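Local structure of oxidoreductase (Methanosarcina mazei, 3KA7) at residues Ala280-Cys285 and Ile367-Asp372; Thr304-Gly309 and Cys330-Ala335; Pro375-Ala380 and Val397-Lys402. The protein is a flavoprotein that binds FAD and probably acts as an oxidoreductase of the flavin-containing amine oxidoreductase family. One frame throughout, in Å; residues are numbered along the deposited sequence.

Contact 1: Ala280-Cys285 and Ile367-Asp372. With FAD (flavin-adenine dinucleotide), chain B.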
# COMPACT_ATOMS: atom_id res chain seq x y z
N ALA A 280 -1.44 -6.66 -8.29
CA ALA A 280 -2.50 -6.00 -9.06
C ALA A 280 -3.82 -6.01 -8.30
O ALA A 280 -4.06 -6.85 -7.42
CB ALA A 280 -2.68 -6.69 -10.41
N GLY A 281 -4.70 -5.08 -8.65
CA GLY A 281 -6.00 -5.03 -7.99
C GLY A 281 -6.94 -4.10 -8.72
O GLY A 281 -6.53 -3.31 -9.57
N ILE A 282 -8.21 -4.18 -8.36
CA ILE A 282 -9.22 -3.29 -8.90
C ILE A 282 -9.95 -2.60 -7.75
O ILE A 282 -10.34 -3.24 -6.79
CB ILE A 282 -10.24 -4.03 -9.74
CG1 ILE A 282 -9.59 -4.57 -11.01
CG2 ILE A 282 -11.42 -3.11 -10.08
CD1 ILE A 282 -10.35 -5.76 -11.58
N LYS A 283 -10.10 -1.28 -7.87
CA LYS A 283 -10.77 -0.45 -6.89
C LYS A 283 -12.11 0.03 -7.47
O LYS A 283 -12.13 0.59 -8.57
CB LYS A 283 -9.88 0.76 -6.57
CG LYS A 283 -10.56 1.83 -5.71
CD LYS A 283 -9.59 2.94 -5.29
CE LYS A 283 -8.70 3.41 -6.43
NZ LYS A 283 -7.98 4.65 -6.04
N ILE A 284 -13.20 -0.22 -6.76
CA ILE A 284 -14.51 0.25 -7.17
C ILE A 284 -14.96 1.31 -6.19
O ILE A 284 -15.11 1.03 -5.00
CB ILE A 284 -15.54 -0.91 -7.21
CG1 ILE A 284 -15.09 -1.98 -8.21
CG2 ILE A 284 -16.95 -0.37 -7.55
CD1 ILE A 284 -15.99 -3.21 -8.22
N CYS A 285 -15.17 2.53 -6.68
CA CYS A 285 -15.59 3.66 -5.83
C CYS A 285 -17.10 3.85 -5.97
O CYS A 285 -17.61 3.92 -7.08
CB CYS A 285 -14.88 4.94 -6.25
SG CYS A 285 -13.06 4.82 -6.11
N ILE A 367 -14.42 3.03 -11.58
CA ILE A 367 -13.67 1.80 -11.36
C ILE A 367 -12.27 2.04 -11.89
O ILE A 367 -12.11 2.54 -13.01
CB ILE A 367 -14.34 0.63 -12.10
CG1 ILE A 367 -15.78 0.46 -11.61
CG2 ILE A 367 -13.52 -0.68 -11.97
CD1 ILE A 367 -16.56 -0.58 -12.41
N GLN A 368 -11.26 1.75 -11.07
CA GLN A 368 -9.86 1.98 -11.44
C GLN A 368 -9.06 0.70 -11.27
O GLN A 368 -9.11 0.07 -10.21
CB GLN A 368 -9.28 3.09 -10.55
CG GLN A 368 -10.05 4.44 -10.66
CD GLN A 368 -9.74 5.42 -9.54
OE1 GLN A 368 -9.00 6.39 -9.72
NE2 GLN A 368 -10.32 5.17 -8.37
N SER A 369 -8.32 0.30 -12.31
CA SER A 369 -7.54 -0.94 -12.27
C SER A 369 -6.04 -0.64 -12.18
O SER A 369 -5.56 0.32 -12.80
CB SER A 369 -7.80 -1.80 -13.50
OG SER A 369 -9.16 -2.20 -13.58
N TYR A 370 -5.32 -1.46 -11.43
CA TYR A 370 -3.90 -1.24 -11.18
C TYR A 370 -3.10 -2.50 -11.39
O TYR A 370 -3.43 -3.56 -10.88
CB TYR A 370 -3.69 -0.75 -9.75
CG TYR A 370 -4.40 0.55 -9.48
CD1 TYR A 370 -3.72 1.76 -9.58
CD2 TYR A 370 -5.74 0.57 -9.14
CE1 TYR A 370 -4.37 2.97 -9.36
CE2 TYR A 370 -6.40 1.77 -8.92
CZ TYR A 370 -5.71 2.97 -9.02
OH TYR A 370 -6.36 4.15 -8.79
N HIS A 371 -2.03 -2.39 -12.15
CA HIS A 371 -1.23 -3.55 -12.45
C HIS A 371 0.01 -3.08 -13.16
O HIS A 371 0.12 -1.90 -13.53
CB HIS A 371 -2.03 -4.51 -13.34
CG HIS A 371 -2.47 -3.92 -14.64
ND1 HIS A 371 -3.67 -3.26 -14.79
CD2 HIS A 371 -1.88 -3.90 -15.86
CE1 HIS A 371 -3.79 -2.84 -16.04
NE2 HIS A 371 -2.72 -3.22 -16.71
N ASP A 372 0.98 -3.99 -13.29
CA ASP A 372 2.17 -3.75 -14.10
C ASP A 372 2.90 -2.45 -13.75
O ASP A 372 3.41 -2.32 -12.63
CB ASP A 372 1.82 -3.90 -15.59
CG ASP A 372 1.48 -5.34 -15.95
OD1 ASP A 372 2.37 -6.20 -15.80
OD2 ASP A 372 0.31 -5.61 -16.33
PA FAD B . 4.78 6.10 -6.62
O1A FAD B . 5.03 4.89 -7.48
O2A FAD B . 3.35 6.34 -6.19
O5B FAD B . 5.31 7.41 -7.39
C5B FAD B . 6.32 7.29 -8.39
C4B FAD B . 6.36 8.66 -9.06
O4B FAD B . 7.39 8.74 -10.02
C3B FAD B . 5.04 8.96 -9.78
O3B FAD B . 4.49 10.18 -9.33
C2B FAD B . 5.44 9.03 -11.26
O2B FAD B . 4.66 9.95 -12.00
C1B FAD B . 6.91 9.43 -11.17
N9A FAD B . 7.73 9.00 -12.31
C8A FAD B . 7.75 7.80 -12.99
N7A FAD B . 8.73 7.85 -13.93
C5A FAD B . 9.33 9.07 -13.84
C6A FAD B . 10.36 9.67 -14.55
N6A FAD B . 11.04 8.98 -15.46
N1A FAD B . 10.75 10.95 -14.22
C2A FAD B . 10.12 11.65 -13.20
N3A FAD B . 9.10 11.05 -12.50
C4A FAD B . 8.72 9.79 -12.83
N1 FAD B . -1.22 2.03 0.60
C2 FAD B . -1.60 2.27 1.91
O2 FAD B . -0.74 2.48 2.78
N3 FAD B . -2.95 2.24 2.24
C4 FAD B . -3.91 1.98 1.28
O4 FAD B . -5.11 1.96 1.57
C4X FAD B . -3.53 1.73 -0.03
N5 FAD B . -4.49 1.45 -1.00
C5X FAD B . -4.09 1.22 -2.30
C6 FAD B . -5.04 0.95 -3.29
C7 FAD B . -4.64 0.74 -4.60
C7M FAD B . -5.69 0.45 -5.65
C8 FAD B . -3.29 0.79 -4.92
C8M FAD B . -2.82 0.57 -6.33
C9 FAD B . -2.34 1.05 -3.94
C9A FAD B . -2.74 1.27 -2.62
N10 FAD B . -1.79 1.53 -1.64
C10 FAD B . -2.18 1.77 -0.35
C1' FAD B . -0.33 1.50 -1.95
C2' FAD B . 0.17 2.94 -2.13
O2' FAD B . -0.73 3.66 -2.96
C3' FAD B . 1.57 2.91 -2.74
O3' FAD B . 2.36 1.95 -2.06
C4' FAD B . 2.32 4.24 -2.72
O4' FAD B . 1.53 5.31 -3.19
C5' FAD B . 3.51 4.08 -3.67
O5' FAD B . 4.38 5.16 -3.43
P FAD B . 5.83 5.17 -4.07
O1P FAD B . 6.78 5.83 -3.10
O2P FAD B . 6.26 3.79 -4.54
O3P FAD B . 5.77 6.13 -5.35

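Contact 2: Thr304-Gly309 and Cys330-Ala335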
# COMPACT_ATOMS: atom_id res chain seq x y z
N THR A 304 -17.03 -13.74 -0.92
CA THR A 304 -17.37 -13.10 -2.18
C THR A 304 -16.64 -13.82 -3.31
O THR A 304 -15.80 -14.70 -3.06
CB THR A 304 -16.83 -11.69 -2.20
OG1 THR A 304 -15.42 -11.74 -2.00
CG2 THR A 304 -17.48 -10.85 -1.08
N ARG A 305 -16.93 -13.42 -4.54
CA ARG A 305 -16.18 -13.89 -5.71
C ARG A 305 -14.79 -13.25 -5.76
O ARG A 305 -13.80 -13.93 -6.03
CB ARG A 305 -16.90 -13.52 -7.00
CG ARG A 305 -18.30 -14.09 -7.15
CD ARG A 305 -19.13 -13.25 -8.11
NE ARG A 305 -20.50 -13.72 -8.18
CZ ARG A 305 -21.43 -13.44 -7.26
NH1 ARG A 305 -21.14 -12.68 -6.21
NH2 ARG A 305 -22.66 -13.92 -7.40
N ARG A 306 -14.73 -11.94 -5.50
CA ARG A 306 -13.49 -11.17 -5.69
C ARG A 306 -13.24 -10.08 -4.64
O ARG A 306 -12.11 -9.89 -4.22
CB ARG A 306 -13.47 -10.53 -7.08
CG ARG A 306 -13.25 -11.52 -8.20
CD ARG A 306 -11.84 -12.05 -8.11
NE ARG A 306 -11.60 -13.26 -8.88
CZ ARG A 306 -11.88 -13.40 -10.16
NH1 ARG A 306 -12.41 -12.38 -10.82
NH2 ARG A 306 -11.61 -14.54 -10.79
N ILE A 307 -14.28 -9.33 -4.26
CA ILE A 307 -14.07 -8.20 -3.33
C ILE A 307 -13.54 -8.67 -1.98
O ILE A 307 -14.09 -9.58 -1.37
CB ILE A 307 -15.35 -7.35 -3.16
CG1 ILE A 307 -15.64 -6.61 -4.48
CG2 ILE A 307 -15.17 -6.32 -2.06
CD1 ILE A 307 -16.93 -5.79 -4.48
N ASN A 308 -12.42 -8.09 -1.54
CA ASN A 308 -11.80 -8.50 -0.27
C ASN A 308 -12.21 -7.63 0.92
O ASN A 308 -12.20 -8.08 2.07
CB ASN A 308 -10.28 -8.44 -0.39
CG ASN A 308 -9.76 -9.32 -1.50
OD1 ASN A 308 -9.14 -8.82 -2.42
ND2 ASN A 308 -10.05 -10.63 -1.42
N GLY A 309 -12.52 -6.38 0.64
CA GLY A 309 -13.00 -5.52 1.71
C GLY A 309 -13.34 -4.14 1.19
O GLY A 309 -13.15 -3.83 0.01
N CYS A 330 -14.07 -0.10 -2.56
CA CYS A 330 -13.93 -1.54 -2.48
C CYS A 330 -12.64 -1.97 -3.16
O CYS A 330 -12.26 -1.41 -4.18
CB CYS A 330 -15.08 -2.22 -3.20
SG CYS A 330 -16.72 -1.58 -2.72
N HIS A 331 -11.98 -2.99 -2.62
CA HIS A 331 -10.78 -3.55 -3.25
C HIS A 331 -10.94 -5.02 -3.58
O HIS A 331 -11.46 -5.80 -2.77
CB HIS A 331 -9.55 -3.43 -2.37
CG HIS A 331 -8.28 -3.79 -3.08
ND1 HIS A 331 -7.76 -3.03 -4.10
CD2 HIS A 331 -7.46 -4.86 -2.96
CE1 HIS A 331 -6.66 -3.60 -4.57
NE2 HIS A 331 -6.45 -4.71 -3.88
N GLN A 332 -10.47 -5.41 -4.76
CA GLN A 332 -10.35 -6.82 -5.08
C GLN A 332 -8.97 -7.13 -5.65
O GLN A 332 -8.48 -6.45 -6.57
CB GLN A 332 -11.47 -7.27 -6.02
CG GLN A 332 -11.45 -6.59 -7.39
CD GLN A 332 -12.73 -6.83 -8.19
OE1 GLN A 332 -12.77 -7.70 -9.08
NE2 GLN A 332 -13.76 -6.07 -7.89
N TYR A 333 -8.32 -8.13 -5.06
CA TYR A 333 -7.10 -8.71 -5.58
C TYR A 333 -7.33 -9.19 -7.01
O TYR A 333 -8.37 -9.75 -7.31
CB TYR A 333 -6.74 -9.92 -4.69
CG TYR A 333 -5.83 -10.96 -5.31
CD1 TYR A 333 -4.47 -10.72 -5.45
CD2 TYR A 333 -6.33 -12.18 -5.76
CE1 TYR A 333 -3.64 -11.67 -6.02
CE2 TYR A 333 -5.50 -13.14 -6.32
CZ TYR A 333 -4.15 -12.87 -6.45
OH TYR A 333 -3.29 -13.80 -7.00
N VAL A 334 -6.34 -8.97 -7.88
CA VAL A 334 -6.33 -9.56 -9.23
C VAL A 334 -5.06 -10.38 -9.40
O VAL A 334 -3.95 -9.86 -9.22
CB VAL A 334 -6.41 -8.47 -10.35
CG1 VAL A 334 -6.32 -9.09 -11.74
CG2 VAL A 334 -7.70 -7.70 -10.23
N ALA A 335 -5.23 -11.66 -9.72
CA ALA A 335 -4.09 -12.55 -9.99
C ALA A 335 -3.39 -12.13 -11.29
O ALA A 335 -4.05 -11.69 -12.23
CB ALA A 335 -4.58 -13.98 -10.08
O HOH W 1 -10.02 -11.15 -5.35

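Contact 3: Pro375-Ala380 and Val397-Lys402. With FAD (flavin-adenine dinucleotide), chain B.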
# COMPACT_ATOMS: atom_id res chain seq x y z
N PRO A 375 0.98 -0.28 -10.50
CA PRO A 375 0.36 -1.42 -9.81
C PRO A 375 -0.13 -1.05 -8.42
O PRO A 375 -0.09 0.11 -8.03
CB PRO A 375 1.54 -2.38 -9.65
CG PRO A 375 2.71 -1.42 -9.40
CD PRO A 375 2.42 -0.19 -10.22
N VAL A 376 -0.60 -2.06 -7.69
CA VAL A 376 -0.82 -1.87 -6.27
C VAL A 376 0.52 -1.68 -5.55
O VAL A 376 0.71 -0.67 -4.89
CB VAL A 376 -1.63 -2.99 -5.63
CG1 VAL A 376 -1.69 -2.79 -4.13
CG2 VAL A 376 -3.05 -3.01 -6.23
N ASN A 377 1.44 -2.65 -5.68
CA ASN A 377 2.84 -2.49 -5.24
C ASN A 377 3.77 -2.92 -6.37
O ASN A 377 3.46 -3.86 -7.07
CB ASN A 377 3.18 -3.40 -4.06
CG ASN A 377 2.58 -2.93 -2.74
OD1 ASN A 377 2.14 -1.78 -2.59
ND2 ASN A 377 2.55 -3.83 -1.77
N ARG A 378 4.91 -2.25 -6.53
CA ARG A 378 5.88 -2.65 -7.56
C ARG A 378 6.58 -3.97 -7.26
O ARG A 378 7.04 -4.67 -8.17
CB ARG A 378 6.90 -1.51 -7.78
CG ARG A 378 6.22 -0.26 -8.32
CD ARG A 378 7.21 0.69 -9.01
NE ARG A 378 6.49 1.67 -9.82
CZ ARG A 378 6.00 2.77 -9.31
NH1 ARG A 378 6.20 2.96 -8.01
NH2 ARG A 378 5.32 3.65 -10.04
N ALA A 379 6.66 -4.32 -5.98
CA ALA A 379 7.16 -5.62 -5.54
C ALA A 379 6.15 -6.20 -4.57
O ALA A 379 5.75 -5.53 -3.61
CB ALA A 379 8.50 -5.46 -4.85
N ALA A 380 5.74 -7.44 -4.81
CA ALA A 380 4.71 -8.07 -3.99
C ALA A 380 5.17 -8.13 -2.56
O ALA A 380 6.33 -8.43 -2.28
CB ALA A 380 4.42 -9.46 -4.49
N VAL A 397 13.72 3.99 -3.45
CA VAL A 397 12.70 3.99 -2.41
C VAL A 397 11.31 3.85 -3.04
O VAL A 397 11.16 4.00 -4.26
CB VAL A 397 12.73 5.28 -1.59
CG1 VAL A 397 14.11 5.42 -0.91
CG2 VAL A 397 12.45 6.49 -2.47
N GLY A 398 10.31 3.58 -2.21
CA GLY A 398 8.96 3.38 -2.73
C GLY A 398 8.50 1.95 -2.51
O GLY A 398 9.19 1.17 -1.85
N ASP A 399 7.34 1.61 -3.06
CA ASP A 399 6.78 0.30 -2.77
C ASP A 399 7.39 -0.84 -3.60
O ASP A 399 6.91 -1.98 -3.55
CB ASP A 399 5.23 0.32 -2.75
CG ASP A 399 4.61 0.39 -4.14
OD1 ASP A 399 5.32 0.28 -5.17
OD2 ASP A 399 3.38 0.58 -4.20
N GLY A 400 8.45 -0.53 -4.33
CA GLY A 400 9.28 -1.56 -4.96
C GLY A 400 10.50 -1.88 -4.12
O GLY A 400 11.32 -2.73 -4.48
N ALA A 401 10.62 -1.17 -2.99
CA ALA A 401 11.71 -1.40 -2.05
C ALA A 401 11.25 -1.12 -0.63
O ALA A 401 11.80 -0.25 0.06
CB ALA A 401 12.89 -0.51 -2.39
N LYS A 402 10.23 -1.85 -0.18
CA LYS A 402 9.65 -1.65 1.16
C LYS A 402 10.48 -2.33 2.24
O LYS A 402 11.09 -3.38 1.99
CB LYS A 402 8.23 -2.20 1.21
CG LYS A 402 7.29 -1.59 0.18
CD LYS A 402 5.85 -2.07 0.35
CE LYS A 402 5.70 -3.56 0.01
NZ LYS A 402 6.23 -3.89 -1.38
PA FAD B . 4.78 6.10 -6.62
O1A FAD B . 5.03 4.89 -7.48
O2A FAD B . 3.35 6.34 -6.19
O5B FAD B . 5.31 7.41 -7.39
C5B FAD B . 6.32 7.29 -8.39
C4B FAD B . 6.36 8.66 -9.06
O4B FAD B . 7.39 8.74 -10.02
C3B FAD B . 5.04 8.96 -9.78
O3B FAD B . 4.49 10.18 -9.33
C2B FAD B . 5.44 9.03 -11.26
O2B FAD B . 4.66 9.95 -12.00
C1B FAD B . 6.91 9.43 -11.17
N9A FAD B . 7.73 9.00 -12.31
C8A FAD B . 7.75 7.80 -12.99
N7A FAD B . 8.73 7.85 -13.93
C5A FAD B . 9.33 9.07 -13.84
C6A FAD B . 10.36 9.67 -14.55
N6A FAD B . 11.04 8.98 -15.46
N1A FAD B . 10.75 10.95 -14.22
C2A FAD B . 10.12 11.65 -13.20
N3A FAD B . 9.10 11.05 -12.50
C4A FAD B . 8.72 9.79 -12.83
N1 FAD B . -1.22 2.03 0.60
C2 FAD B . -1.60 2.27 1.91
O2 FAD B . -0.74 2.48 2.78
N3 FAD B . -2.95 2.24 2.24
C4 FAD B . -3.91 1.98 1.28
O4 FAD B . -5.11 1.96 1.57
C4X FAD B . -3.53 1.73 -0.03
N5 FAD B . -4.49 1.45 -1.00
C5X FAD B . -4.09 1.22 -2.30
C6 FAD B . -5.04 0.95 -3.29
C7 FAD B . -4.64 0.74 -4.60
C7M FAD B . -5.69 0.45 -5.65
C8 FAD B . -3.29 0.79 -4.92
C8M FAD B . -2.82 0.57 -6.33
C9 FAD B . -2.34 1.05 -3.94
C9A FAD B . -2.74 1.27 -2.62
N10 FAD B . -1.79 1.53 -1.64
C10 FAD B . -2.18 1.77 -0.35
C1' FAD B . -0.33 1.50 -1.95
C2' FAD B . 0.17 2.94 -2.13
O2' FAD B . -0.73 3.66 -2.96
C3' FAD B . 1.57 2.91 -2.74
O3' FAD B . 2.36 1.95 -2.06
C4' FAD B . 2.32 4.24 -2.72
O4' FAD B . 1.53 5.31 -3.19
C5' FAD B . 3.51 4.08 -3.67
O5' FAD B . 4.38 5.16 -3.43
P FAD B . 5.83 5.17 -4.07
O1P FAD B . 6.78 5.83 -3.10
O2P FAD B . 6.26 3.79 -4.54
O3P FAD B . 5.77 6.13 -5.35

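Contact 1: Ala280-Cys285 and Ile367-Asp372
Lys283 slants across the outer end of Tyr370, its CE passing 3.4 Å from the phenol OH and its NZ making a weak 3.2 Å hydrogen bond to the same oxygen. The chain leaves extended, CG anti to the backbone N, and its bend at chi3 (44°) turns the ammonium toward the Tyr370 hydroxyl. NZ also donates to Gly52 O, its stronger partner. The Tyr370 ring is held from several directions: Gly281 O lies at its edge, in plane, while methyl C8M of FAD sits 3.4 Å above one face, toward the rim, with C7M close to CD2. Replacing Tyr370 by an alanine would probably leave the two flavin methyls without their flat aromatic cover and take one partner from Lys283 NZ. The other face of the pair is largely apolar: CG2 of Ile282 meets CG2 of Ile367 at 3.7 Å, Ile282 CG1 lies 3.5 Å from Ser369 OG, and helix 342-356 packs over them through Leu342 and Ile346. Between these faces run four backbone hydrogen bonds, two joining Gly281 with Tyr370 and two joining Lys283 with Gln368; Lys283 N to Gln368 O, at 2.9 Å, is almost straight (177°). This is a regular antiparallel edge pair of a mixed beta sheet, one face of which lines the benzenoid end of the flavin pocket.

Contact 2: Thr304-Gly309 and Cys330-Ala335
Strands 307-309 and 330-334 run antiparallel but splayed, their short axes at 127° and 4.6 Å apart at the closest point, held by His331 N to Gly309 O (3.0 Å) and Asn308 N to His331 O (2.8 Å). Past that pairing the backbones draw apart, and the Asn308 side chain fills in for the missing main chain. With chi1 at -58°, CG stands beside the residue's own backbone N, and OD1 reaches across to accept Tyr333 N at 2.8 Å in a nearly straight bond (165°). The amide oxygen thus does the work of a strand carbonyl, and CB of Tyr333 rests against it. One step further out a water takes over, donating to Arg306 O at 2.7 Å and to Tyr333 O at 2.9 Å; it lies at the edge of the Tyr333 ring, in the ring plane. Arg306 O is also pressed by CB of Gln332, 3.2 Å away, and CB of Arg306 lies against the Gln332 side chain. From there the arginine bends at chi2, which carries its guanidinium away from the strand to a salt bridge with Glu345. Toward the other end CD1 of Ile307 touches CB of Cys330 at 4.2 Å, a light apolar contact. Thr304 OG1 donates to Ile307 O and so pins the turn that leads into strand 307-311. Helix 342-356 backs that turn, its Asp352 accepting the backbone N-H groups of Arg306 and Ile307. The two are neighbouring inner strands of the mixed sheet, with His331 on the side facing FAD. On its far edge strand 326-334 is hydrogen-bonded to strand 280-288, while His331 NE2 is hydrogen-bonded to Ser164 OG, just after helix 149-163.

Contact 3: Pro375-Ala380 and Val397-Lys402
Asp399 and Arg378 meet each other and FAD together. Asp399 N donates to O2P of one FAD phosphate at 2.8 Å, and its OD2 accepts the ribityl O3' at 2.7 Å. Arg378 turns the edge of its guanidinium to O1A of the other phosphate; the modelled distance to NH1 is too short to be trusted, and the bond from NH2 is weak. Behind this shell Arg378 N reaches Asp399 OD1 at 2.9 Å, coming from above the carboxylate plane (62° out of it), so one carboxylate grips both the cofactor and the loop that carries the arginine. A salt bridge from Arg38 to OD2 adds a further hold. Val376 lays its CG2 3.6 Å from C8M of the flavin. Gly398 opens the type I turn to Ala401, and a CB there would probably run into O2P, and the backbone angles themselves suit glycine. Further out, Lys402, bent at chi3 and chi4, curls NZ back to Ala379 O (2.8 Å) and Asp399 O (3.0 Å), with Asp384 as its salt-bridge mate. Along the chain the two loops precede and follow strand 394-396, an outermost strand of the parallel, Rossmann-type sheet, and helix 408-421 packs on Asp399 through Val412.

Following the chain from the N terminus, the first of the segments met is on strand 280-288, then come 307-311 and 326-334, so contact 2 closes a short loop of 20 residues between its segments. That loop falls wholly within the longer one of contact 1, which is completed only when strand 362-370 returns along 280-288. The two share the mixed sheet, since 326-334 and 280-288 are neighbours. Contact 3 follows in series, crossing neither: its loops lie before and after strand 394-396, at the edge of the parallel sheet. Val376 packs near Gly281, Tyr370 and His331, so contact 3 joins the two sheets where FAD lies, and contacts 1 and 3 both touch the cofactor.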